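PDB 7B04: nitrite oxidoreductase subunit A from Kuenenia stuttgartiensis, which is a molybdopterin oxidoreductase similar to NarG, with a molybdenum atom, two MD1 molecules and an iron/sulfur cluster bound within it. Local coordinates for residues Pro916-Thr921 and Met1017-Ala1022; Asn937-Pro942 and Glu954-Ile959; Tyr912-Lys917 and Val1097-Leu1102. All blocks are in the same frame, centred on the assembly; numbering follows the deposited sequence.

Overall arrangement
Along the chain, strand 911-914 and the loop after it come first, and from this one stretch both contact 1 and contact 3 start. Contact 2 closes a short loop from the turn after helix 930-935 to strand 956-959, nested inside the longer loops closed by the other two. Contact 1 then joins the loop after strand 911-914 to the end of strand 1015-1018, and contact 3, the last to close, brings back the chain leading into strand 1102-1109. All three reach the same mixed sheet, where strand 1015-1018 lies between 911-914 and 956-959. Contacts 1 and 3 also meet the same MD1 molecule, whereas contact 2 faces subunit B.

Contact 1: Pro916-Thr921 and Met1017-Ala1022; sequences PKSRHT and MMKHSA. With MD1 (phosphoric acid 4-(2-amino-4-oxo-3,4,5,6,-tetrahydro-pteridin-6-yl)-2-hydroxy-3,4-dimercapto-but-3-en-yl ester guanylate ester), chain C.
Met1017 lays its CG against the ring of Pro916, 3.5 Å from CD, and the two side chains cross obliquely in an apolar patch beside the sheet. The carbonyl of Met1018 comes up to the same ring carbon, while its side chain, leaving on the far side, packs on Ile957, Leu1001 and Leu1003. Lys1019 bends at chi2 and then runs straight past Ser918, with CG and CD each 3.6 Å from Ser918 CB. Its ammonium donates to the carbonyl of Lys917 (NZ to O 3.1 Å), approaching from above the carbonyl plane, and also forms a salt bridge with Glu311. Ser918 OG is turned to its own backbone, closing an ST turn with His920 N that shapes the loop under the lysine. At His1020 the backbone pairing continues: its N donates to Pro916 O over 2.7 Å, the donor nearly in line with the carbonyl bond (C=O...N angle 171°) but the bond bent at the hydrogen (131°). With CG anti to the backbone N (chi1 170°), the imidazole swings out beside Lys917, whose side chain points the same way and brings CE 3.7 Å from CD2. One imidazole face covers the pterin of MD1, with C16 3.3 Å above the ring plane and near its centre; Ser1021 OG lies over the opposite face, toward the rim. At the ring edge, in plane, NE2 donates to MD1 O11 (2.6 Å), a bond that fixes the rotation of the imidazole. The parallel pairing of strands 911-914 and 1015-1018 is thus prolonged beyond their ends, and the two loops leaving the sheet contribute to the pockets of both MD1 molecules, consistent with the C-terminal double-psi beta-barrel domain of molybdopterin oxidoreductases.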
# COMPACT_ATOMS: atom_id res chain seq x y z
N PRO B 916 12.62 0.43 4.50
CA PRO B 916 12.13 0.07 3.17
C PRO B 916 10.86 0.85 2.87
O PRO B 916 10.38 1.64 3.68
CB PRO B 916 11.85 -1.44 3.29
CG PRO B 916 12.56 -1.88 4.54
CD PRO B 916 12.47 -0.69 5.44
N LYS B 917 10.34 0.64 1.67
CA LYS B 917 9.08 1.27 1.30
C LYS B 917 7.93 0.28 1.44
O LYS B 917 8.11 -0.94 1.38
CB LYS B 917 9.18 1.85 -0.11
CG LYS B 917 10.22 2.96 -0.10
CD LYS B 917 10.24 3.80 -1.34
CE LYS B 917 11.38 4.79 -1.23
NZ LYS B 917 12.70 4.12 -1.44
N SER B 918 6.74 0.83 1.61
CA SER B 918 5.57 0.07 2.02
C SER B 918 4.55 -0.03 0.91
O SER B 918 4.52 0.77 -0.03
CB SER B 918 4.92 0.69 3.26
OG SER B 918 3.73 0.01 3.60
N ARG B 919 3.70 -1.05 1.03
CA ARG B 919 2.57 -1.20 0.13
C ARG B 919 1.48 -0.17 0.40
O ARG B 919 0.65 0.07 -0.48
CB ARG B 919 2.00 -2.61 0.29
CG ARG B 919 1.70 -3.00 1.72
CD ARG B 919 0.86 -4.26 1.79
NE ARG B 919 1.49 -5.38 1.10
CZ ARG B 919 2.28 -6.27 1.70
NH1 ARG B 919 2.54 -6.17 2.99
NH2 ARG B 919 2.81 -7.26 1.00
N HIS B 920 1.48 0.45 1.58
CA HIS B 920 0.39 1.30 2.03
C HIS B 920 0.61 2.78 1.71
O HIS B 920 -0.27 3.59 2.00
CB HIS B 920 0.18 1.14 3.54
CG HIS B 920 0.09 -0.29 3.98
ND1 HIS B 920 -1.06 -1.04 3.84
CD2 HIS B 920 1.00 -1.11 4.56
CE1 HIS B 920 -0.85 -2.25 4.31
NE2 HIS B 920 0.39 -2.32 4.75
N THR B 921 1.75 3.13 1.11
CA THR B 921 2.10 4.51 0.82
C THR B 921 2.89 4.58 -0.49
O THR B 921 3.47 3.58 -0.95
CB THR B 921 2.96 5.14 1.93
OG1 THR B 921 4.20 4.42 2.05
CG2 THR B 921 2.27 5.08 3.26
N MET B 1017 13.14 -2.54 11.50
CA MET B 1017 12.55 -2.05 10.26
C MET B 1017 11.51 -0.98 10.57
O MET B 1017 10.66 -1.17 11.44
CB MET B 1017 11.90 -3.19 9.47
CG MET B 1017 11.53 -2.81 8.04
SD MET B 1017 9.93 -1.99 7.87
CE MET B 1017 8.82 -3.39 7.91
N MET B 1018 11.58 0.12 9.83
CA MET B 1018 10.54 1.14 9.80
C MET B 1018 10.23 1.44 8.35
O MET B 1018 11.15 1.65 7.55
CB MET B 1018 10.98 2.42 10.52
CG MET B 1018 11.32 2.25 11.99
SD MET B 1018 11.66 3.82 12.81
CE MET B 1018 13.25 4.24 12.10
N LYS B 1019 8.95 1.47 8.00
CA LYS B 1019 8.61 1.79 6.62
C LYS B 1019 8.90 3.27 6.38
O LYS B 1019 8.85 4.09 7.30
CB LYS B 1019 7.15 1.44 6.33
CG LYS B 1019 6.91 -0.06 6.21
CD LYS B 1019 7.73 -0.65 5.07
CE LYS B 1019 7.41 -2.13 4.87
NZ LYS B 1019 8.28 -2.76 3.84
N HIS B 1020 9.22 3.60 5.14
CA HIS B 1020 9.72 4.93 4.82
C HIS B 1020 8.57 5.90 4.63
O HIS B 1020 7.50 5.52 4.14
CB HIS B 1020 10.57 4.89 3.55
CG HIS B 1020 10.93 6.25 3.02
ND1 HIS B 1020 11.57 7.19 3.80
CD2 HIS B 1020 10.74 6.82 1.81
CE1 HIS B 1020 11.75 8.29 3.09
NE2 HIS B 1020 11.26 8.09 1.88
N SER B 1021 8.76 7.15 5.08
CA SER B 1021 7.77 8.20 4.86
C SER B 1021 6.38 8.12 5.47
O SER B 1021 5.39 7.73 4.83
CB SER B 1021 7.60 8.48 3.39
OG SER B 1021 8.43 9.55 3.00
N ALA B 1022 6.35 8.40 6.75
CA ALA B 1022 5.20 8.99 7.40
C ALA B 1022 5.37 10.51 7.50
O ALA B 1022 6.47 11.04 7.29
CB ALA B 1022 5.05 8.33 8.75
PB MD1 C . 9.23 12.22 -2.96
O3B MD1 C . 7.88 11.42 -2.46
O1B MD1 C . 9.43 13.40 -2.05
O2B MD1 C . 9.01 12.71 -4.37
O3A MD1 C . 10.58 11.27 -2.94
C10 MD1 C . 10.51 9.87 -2.96
C11 MD1 C . 11.63 9.29 -2.05
O11 MD1 C . 11.01 8.96 -0.60
C12 MD1 C . 12.20 8.23 -2.62
S12 MD1 C . 11.52 7.59 -4.17
C13 MD1 C . 13.45 7.46 -2.07
S13 MD1 C . 13.95 6.06 -3.11
C14 MD1 C . 14.23 7.70 -0.87
N15 MD1 C . 13.87 6.48 0.11
C16 MD1 C . 14.22 6.64 1.46
C15 MD1 C . 14.17 5.46 2.36
O14 MD1 C . 13.84 4.41 1.93
N17 MD1 C . 14.53 5.60 3.80
C17 MD1 C . 14.94 6.98 4.36
N16 MD1 C . 15.29 7.12 5.76
N18 MD1 C . 15.00 8.19 3.46
C20 MD1 C . 14.67 8.07 2.06
N8 MD1 C . 14.73 9.23 1.27
C7 MD1 C . 14.26 9.07 -0.25
PA MD1 C . 6.36 12.06 -2.55
O1A MD1 C . 5.33 10.96 -2.67
O2A MD1 C . 6.13 12.83 -1.29
O5' MD1 C . 6.17 13.14 -3.78
C5' MD1 C . 4.85 13.53 -4.04
C4' MD1 C . 4.53 14.91 -3.35
O4' MD1 C . 3.90 15.87 -4.39
C1' MD1 C . 2.38 15.88 -4.08
N9 MD1 C . 1.57 15.67 -5.32
C4 MD1 C . 1.59 16.61 -6.25
N3 MD1 C . 2.29 17.92 -6.32
C2 MD1 C . 2.12 18.77 -7.49
N2 MD1 C . 2.81 20.04 -7.55
N1 MD1 C . 1.28 18.36 -8.58
C6 MD1 C . 0.60 17.10 -8.51
O6 MD1 C . -0.09 16.76 -9.41
C5 MD1 C . 0.79 16.21 -7.28
N7 MD1 C . 0.29 15.02 -6.95
C8 MD1 C . 0.78 14.67 -5.74
C2' MD1 C . 2.19 14.94 -3.25
O2' MD1 C . 1.13 15.31 -2.30
C3' MD1 C . 3.63 14.76 -2.45
O3' MD1 C . 3.75 15.80 -1.44

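Contact 2: Asn937-Pro942 and Glu954-Ile959; sequences NNFGDP and EHQIHI
Gln956 reaches across to the backbone of Asn938, where its OE1 accepts the amide N in a hydrogen bond between the segments, 3.1 Å long and nearly straight (N-H...O angle 167°). The donor stands well above the plane of the glutamine amide. The chain of Gln956, extended beyond CG, carries the amide alongside the Asn937-Asn938 backbone, with NE2 3.6 Å from Asn937 CA. A second polar element lies within the loop: Asn937 OD1 accepts from Phe939 N (2.9 Å), an Asx turn. With chi1 at 59°, CG of Asn937 is set between its backbone N and carbonyl carbon, and the amide is directed at the backbone of Glu954.

Packing contacts surround these bonds. Phe939 CE2 approaches Gln956 OE1 to 3.5 Å, ring and amide planes being 81° apart, and Phe939 CB meets Glu954 CG at 4.0 Å. One face of the phenyl ring is covered by Asn938 CB, and the ring also meets Trp1119.

Other polar ends have partners outside the two segments: Glu954 forms a salt bridge with Arg1004 through OE2 and a hydrogen bond with Tyr974 through OE1, and Asn938 OD1 accepts from Gly145 of subunit B. Amide side chains thus satisfy main-chain N-H groups here, while the one carboxylate is balanced by Arg1004, consistent with a loop held in shape by side-chain to main-chain bonds on the side met by subunit B.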
# COMPACT_ATOMS: atom_id res chain seq x y z
N ASN B 937 -0.30 -0.05 10.03
CA ASN B 937 0.21 -0.40 11.34
C ASN B 937 -0.72 -1.38 12.05
O ASN B 937 -1.90 -1.51 11.72
CB ASN B 937 0.42 0.86 12.18
CG ASN B 937 -0.83 1.66 12.37
OD1 ASN B 937 -1.88 1.13 12.74
ND2 ASN B 937 -0.75 2.93 12.06
N ASN B 938 -0.19 -2.00 13.10
CA ASN B 938 -0.91 -2.91 13.99
C ASN B 938 -1.88 -2.19 14.90
O ASN B 938 -2.59 -2.82 15.68
CB ASN B 938 0.05 -3.73 14.86
CG ASN B 938 0.40 -5.08 14.28
OD1 ASN B 938 -0.26 -5.57 13.37
ND2 ASN B 938 1.43 -5.71 14.83
N PHE B 939 -1.85 -0.86 14.90
CA PHE B 939 -2.59 -0.12 15.90
C PHE B 939 -3.74 0.72 15.35
O PHE B 939 -4.45 1.34 16.14
CB PHE B 939 -1.60 0.75 16.67
CG PHE B 939 -0.39 -0.03 17.10
CD1 PHE B 939 -0.45 -0.83 18.23
CD2 PHE B 939 0.78 -0.01 16.35
CE1 PHE B 939 0.65 -1.58 18.62
CE2 PHE B 939 1.87 -0.76 16.74
CZ PHE B 939 1.81 -1.54 17.87
N GLY B 940 -4.02 0.65 14.05
CA GLY B 940 -5.02 1.50 13.43
C GLY B 940 -6.39 1.46 14.07
O GLY B 940 -6.91 0.38 14.38
N ASP B 941 -6.98 2.63 14.30
CA ASP B 941 -8.31 2.75 14.89
C ASP B 941 -8.93 4.07 14.47
O ASP B 941 -8.40 5.14 14.80
CB ASP B 941 -8.22 2.63 16.41
CG ASP B 941 -9.57 2.82 17.10
OD1 ASP B 941 -9.98 1.94 17.87
OD2 ASP B 941 -10.21 3.86 16.90
N PRO B 942 -10.05 4.05 13.75
CA PRO B 942 -10.69 5.32 13.35
C PRO B 942 -11.27 6.10 14.52
O PRO B 942 -11.40 7.32 14.42
CB PRO B 942 -11.79 4.87 12.38
CG PRO B 942 -12.10 3.47 12.79
CD PRO B 942 -10.80 2.88 13.26
N GLU B 954 -0.65 5.11 13.75
CA GLU B 954 0.68 5.51 14.21
C GLU B 954 1.72 4.64 13.52
O GLU B 954 1.47 3.48 13.21
CB GLU B 954 0.87 5.44 15.73
CG GLU B 954 0.09 4.40 16.47
CD GLU B 954 0.41 4.43 17.95
OE1 GLU B 954 1.52 4.89 18.29
OE2 GLU B 954 -0.43 4.01 18.76
N HIS B 955 2.90 5.21 13.29
CA HIS B 955 3.99 4.48 12.66
C HIS B 955 4.65 3.55 13.67
O HIS B 955 4.67 3.82 14.87
CB HIS B 955 5.00 5.47 12.10
CG HIS B 955 5.82 4.92 10.97
ND1 HIS B 955 5.32 4.79 9.69
CD2 HIS B 955 7.10 4.49 10.92
CE1 HIS B 955 6.26 4.29 8.90
NE2 HIS B 955 7.35 4.11 9.63
N GLN B 956 5.18 2.43 13.17
CA GLN B 956 5.66 1.34 14.00
C GLN B 956 7.05 0.89 13.55
O GLN B 956 7.44 1.08 12.40
CB GLN B 956 4.70 0.15 13.96
CG GLN B 956 4.58 -0.51 12.59
CD GLN B 956 3.53 -1.61 12.56
OE1 GLN B 956 2.89 -1.91 13.57
NE2 GLN B 956 3.34 -2.22 11.39
N ILE B 957 7.79 0.29 14.48
CA ILE B 957 9.10 -0.28 14.21
C ILE B 957 9.05 -1.78 14.45
O ILE B 957 8.48 -2.25 15.44
CB ILE B 957 10.22 0.37 15.07
CG1 ILE B 957 11.57 -0.24 14.73
CG2 ILE B 957 9.93 0.21 16.56
CD1 ILE B 957 12.75 0.45 15.39
N HIS B 958 9.63 -2.54 13.53
CA HIS B 958 9.70 -3.99 13.65
C HIS B 958 10.96 -4.39 14.40
O HIS B 958 12.05 -3.88 14.11
CB HIS B 958 9.69 -4.64 12.26
CG HIS B 958 8.37 -4.60 11.56
ND1 HIS B 958 7.61 -5.72 11.34
CD2 HIS B 958 7.67 -3.56 11.05
CE1 HIS B 958 6.50 -5.38 10.70
NE2 HIS B 958 6.51 -4.07 10.52
N ILE B 959 10.81 -5.29 15.37
CA ILE B 959 11.93 -5.77 16.17
C ILE B 959 11.71 -7.25 16.45
O ILE B 959 10.58 -7.70 16.65
CB ILE B 959 12.10 -4.95 17.47
CG1 ILE B 959 13.34 -5.42 18.25
CG2 ILE B 959 10.84 -5.01 18.32
CD1 ILE B 959 13.81 -4.44 19.29

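Contact 3: Tyr912-Lys917 and Val1097-Leu1102; sequences YCVTPK and VPKETL. With MD1 (phosphoric acid 4-(2-amino-4-oxo-3,4,5,6,-tetrahydro-pteridin-6-yl)-2-hydroxy-3,4-dimercapto-but-3-en-yl ester guanylate ester), chain C.
Tyr912 presents one ring face to Leu1102, whose CD2 lies 3.9 Å from the ring centroid in a CH-pi contact, 28° off the ring normal. The two side chains run side by side and point the same way, and Trp905 meets the tyrosine ring edge-to-face. Next to this pair, Thr1101 turns CG2 toward Cys913, 3.9 Å from its carbonyl O, while its hydroxyl is hydrogen-bonded to Ile1059 O. The segments run roughly antiparallel and meet mainly through side chains, where strands 911-914 and 1102-1109 come together and the first and last strands of the sheet approach each other, consistent with the barrel-like C-terminal domain of this family.

Lys1099 is extended beyond CG and passes along Val914, Thr915 and Pro916, with CE 4.0 Å from Thr915 N. This straight course delivers NZ to a phosphate oxygen of another bound MD1, a salt bridge to which a weak bond to Glu527 O is added. The MD1 that stacks on His1020 is met by Thr915 and Pro1098. Thr915 OG1 accepts weakly from N16 of its pterin at 3.3 Å, while the modelled approach to N17 is too short to be trusted in detail; chi1 of 61° places the hydroxyl there, 4.1 Å from Pro1098 CB. The proline ring covers the pterin face turned away from His1020, its CB 3.3 Å from MD1 C17 and its CG 3.5 Å from N18.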
# COMPACT_ATOMS: atom_id res chain seq x y z
N TYR B 912 20.76 -2.91 13.15
CA TYR B 912 20.54 -2.27 11.87
C TYR B 912 19.15 -1.65 11.88
O TYR B 912 18.28 -2.02 12.68
CB TYR B 912 20.67 -3.27 10.72
CG TYR B 912 22.02 -3.93 10.59
CD1 TYR B 912 23.07 -3.31 9.92
CD2 TYR B 912 22.25 -5.20 11.11
CE1 TYR B 912 24.30 -3.91 9.80
CE2 TYR B 912 23.48 -5.81 10.99
CZ TYR B 912 24.51 -5.17 10.33
OH TYR B 912 25.73 -5.78 10.21
N CYS B 913 18.93 -0.71 10.97
CA CYS B 913 17.62 -0.06 10.94
C CYS B 913 17.32 0.23 9.47
O CYS B 913 17.62 1.30 8.95
CB CYS B 913 17.58 1.20 11.78
SG CYS B 913 15.92 1.87 12.01
N VAL B 914 16.69 -0.73 8.83
CA VAL B 914 16.30 -0.59 7.44
C VAL B 914 15.05 0.26 7.38
O VAL B 914 14.19 0.21 8.27
CB VAL B 914 16.07 -1.97 6.79
CG1 VAL B 914 17.38 -2.73 6.66
CG2 VAL B 914 15.09 -2.77 7.62
N THR B 915 14.94 1.09 6.34
CA THR B 915 13.73 1.88 6.12
C THR B 915 13.26 1.57 4.70
O THR B 915 13.45 2.38 3.78
CB THR B 915 13.95 3.37 6.34
OG1 THR B 915 14.94 3.87 5.43
CG2 THR B 915 14.40 3.63 7.77
N PRO B 916 12.62 0.43 4.50
CA PRO B 916 12.13 0.07 3.17
C PRO B 916 10.86 0.85 2.87
O PRO B 916 10.38 1.64 3.68
CB PRO B 916 11.85 -1.44 3.29
CG PRO B 916 12.56 -1.88 4.54
CD PRO B 916 12.47 -0.69 5.44
N LYS B 917 10.34 0.64 1.67
CA LYS B 917 9.08 1.27 1.30
C LYS B 917 7.93 0.28 1.44
O LYS B 917 8.11 -0.94 1.38
CB LYS B 917 9.18 1.85 -0.11
CG LYS B 917 10.22 2.96 -0.10
CD LYS B 917 10.24 3.80 -1.34
CE LYS B 917 11.38 4.79 -1.23
NZ LYS B 917 12.70 4.12 -1.44
N VAL B 1097 22.22 7.21 0.70
CA VAL B 1097 22.05 5.93 1.39
C VAL B 1097 21.45 6.13 2.77
O VAL B 1097 22.16 6.54 3.70
CB VAL B 1097 23.40 5.20 1.48
CG1 VAL B 1097 23.73 4.63 0.14
CG2 VAL B 1097 24.52 6.17 1.95
N PRO B 1098 20.16 5.86 2.96
CA PRO B 1098 19.59 5.99 4.31
C PRO B 1098 19.85 4.80 5.21
O PRO B 1098 19.72 4.93 6.44
CB PRO B 1098 18.08 6.17 4.05
CG PRO B 1098 17.97 6.50 2.60
CD PRO B 1098 19.10 5.77 1.94
N LYS B 1099 20.22 3.65 4.65
CA LYS B 1099 20.39 2.43 5.43
C LYS B 1099 21.78 2.27 6.04
O LYS B 1099 21.97 1.37 6.86
CB LYS B 1099 20.05 1.22 4.56
CG LYS B 1099 18.60 1.22 4.14
CD LYS B 1099 18.20 0.00 3.35
CE LYS B 1099 16.73 0.10 2.96
NZ LYS B 1099 16.25 -1.11 2.24
N GLU B 1100 22.75 3.12 5.68
CA GLU B 1100 24.05 3.07 6.33
C GLU B 1100 23.89 3.75 7.69
O GLU B 1100 24.22 4.92 7.89
CB GLU B 1100 25.13 3.73 5.49
CG GLU B 1100 25.86 2.75 4.61
CD GLU B 1100 26.94 1.99 5.35
OE1 GLU B 1100 27.34 0.91 4.86
OE2 GLU B 1100 27.39 2.45 6.42
N THR B 1101 23.35 2.98 8.63
CA THR B 1101 23.09 3.47 9.96
C THR B 1101 22.89 2.28 10.88
O THR B 1101 22.52 1.19 10.44
CB THR B 1101 21.85 4.38 10.00
OG1 THR B 1101 21.89 5.22 11.16
CG2 THR B 1101 20.56 3.56 10.02
N LEU B 1102 23.19 2.49 12.15
CA LEU B 1102 22.84 1.56 13.21
C LEU B 1102 22.19 2.35 14.33
O LEU B 1102 22.45 3.54 14.51
CB LEU B 1102 24.03 0.78 13.74
CG LEU B 1102 24.67 -0.13 12.70
CD1 LEU B 1102 26.14 -0.26 13.00
CD2 LEU B 1102 24.01 -1.49 12.68
PB MD1 C . 9.23 12.22 -2.96
O3B MD1 C . 7.88 11.42 -2.46
O1B MD1 C . 9.43 13.40 -2.05
O2B MD1 C . 9.01 12.71 -4.37
O3A MD1 C . 10.58 11.27 -2.94
C10 MD1 C . 10.51 9.87 -2.96
C11 MD1 C . 11.63 9.29 -2.05
O11 MD1 C . 11.01 8.96 -0.60
C12 MD1 C . 12.20 8.23 -2.62
S12 MD1 C . 11.52 7.59 -4.17
C13 MD1 C . 13.45 7.46 -2.07
S13 MD1 C . 13.95 6.06 -3.11
C14 MD1 C . 14.23 7.70 -0.87
N15 MD1 C . 13.87 6.48 0.11
C16 MD1 C . 14.22 6.64 1.46
C15 MD1 C . 14.17 5.46 2.36
O14 MD1 C . 13.84 4.41 1.93
N17 MD1 C . 14.53 5.60 3.80
C17 MD1 C . 14.94 6.98 4.36
N16 MD1 C . 15.29 7.12 5.76
N18 MD1 C . 15.00 8.19 3.46
C20 MD1 C . 14.67 8.07 2.06
N8 MD1 C . 14.73 9.23 1.27
C7 MD1 C . 14.26 9.07 -0.25
PA MD1 C . 6.36 12.06 -2.55
O1A MD1 C . 5.33 10.96 -2.67
O2A MD1 C . 6.13 12.83 -1.29
O5' MD1 C . 6.17 13.14 -3.78
C5' MD1 C . 4.85 13.53 -4.04
C4' MD1 C . 4.53 14.91 -3.35
O4' MD1 C . 3.90 15.87 -4.39
C1' MD1 C . 2.38 15.88 -4.08
N9 MD1 C . 1.57 15.67 -5.32
C4 MD1 C . 1.59 16.61 -6.25
N3 MD1 C . 2.29 17.92 -6.32
C2 MD1 C . 2.12 18.77 -7.49
N2 MD1 C . 2.81 20.04 -7.55
N1 MD1 C . 1.28 18.36 -8.58
C6 MD1 C . 0.60 17.10 -8.51
O6 MD1 C . -0.09 16.76 -9.41
C5 MD1 C . 0.79 16.21 -7.28
N7 MD1 C . 0.29 15.02 -6.95
C8 MD1 C . 0.78 14.67 -5.74
C2' MD1 C . 2.19 14.94 -3.25
O2' MD1 C . 1.13 15.31 -2.30
C3' MD1 C . 3.63 14.76 -2.45
O3' MD1 C . 3.75 15.80 -1.44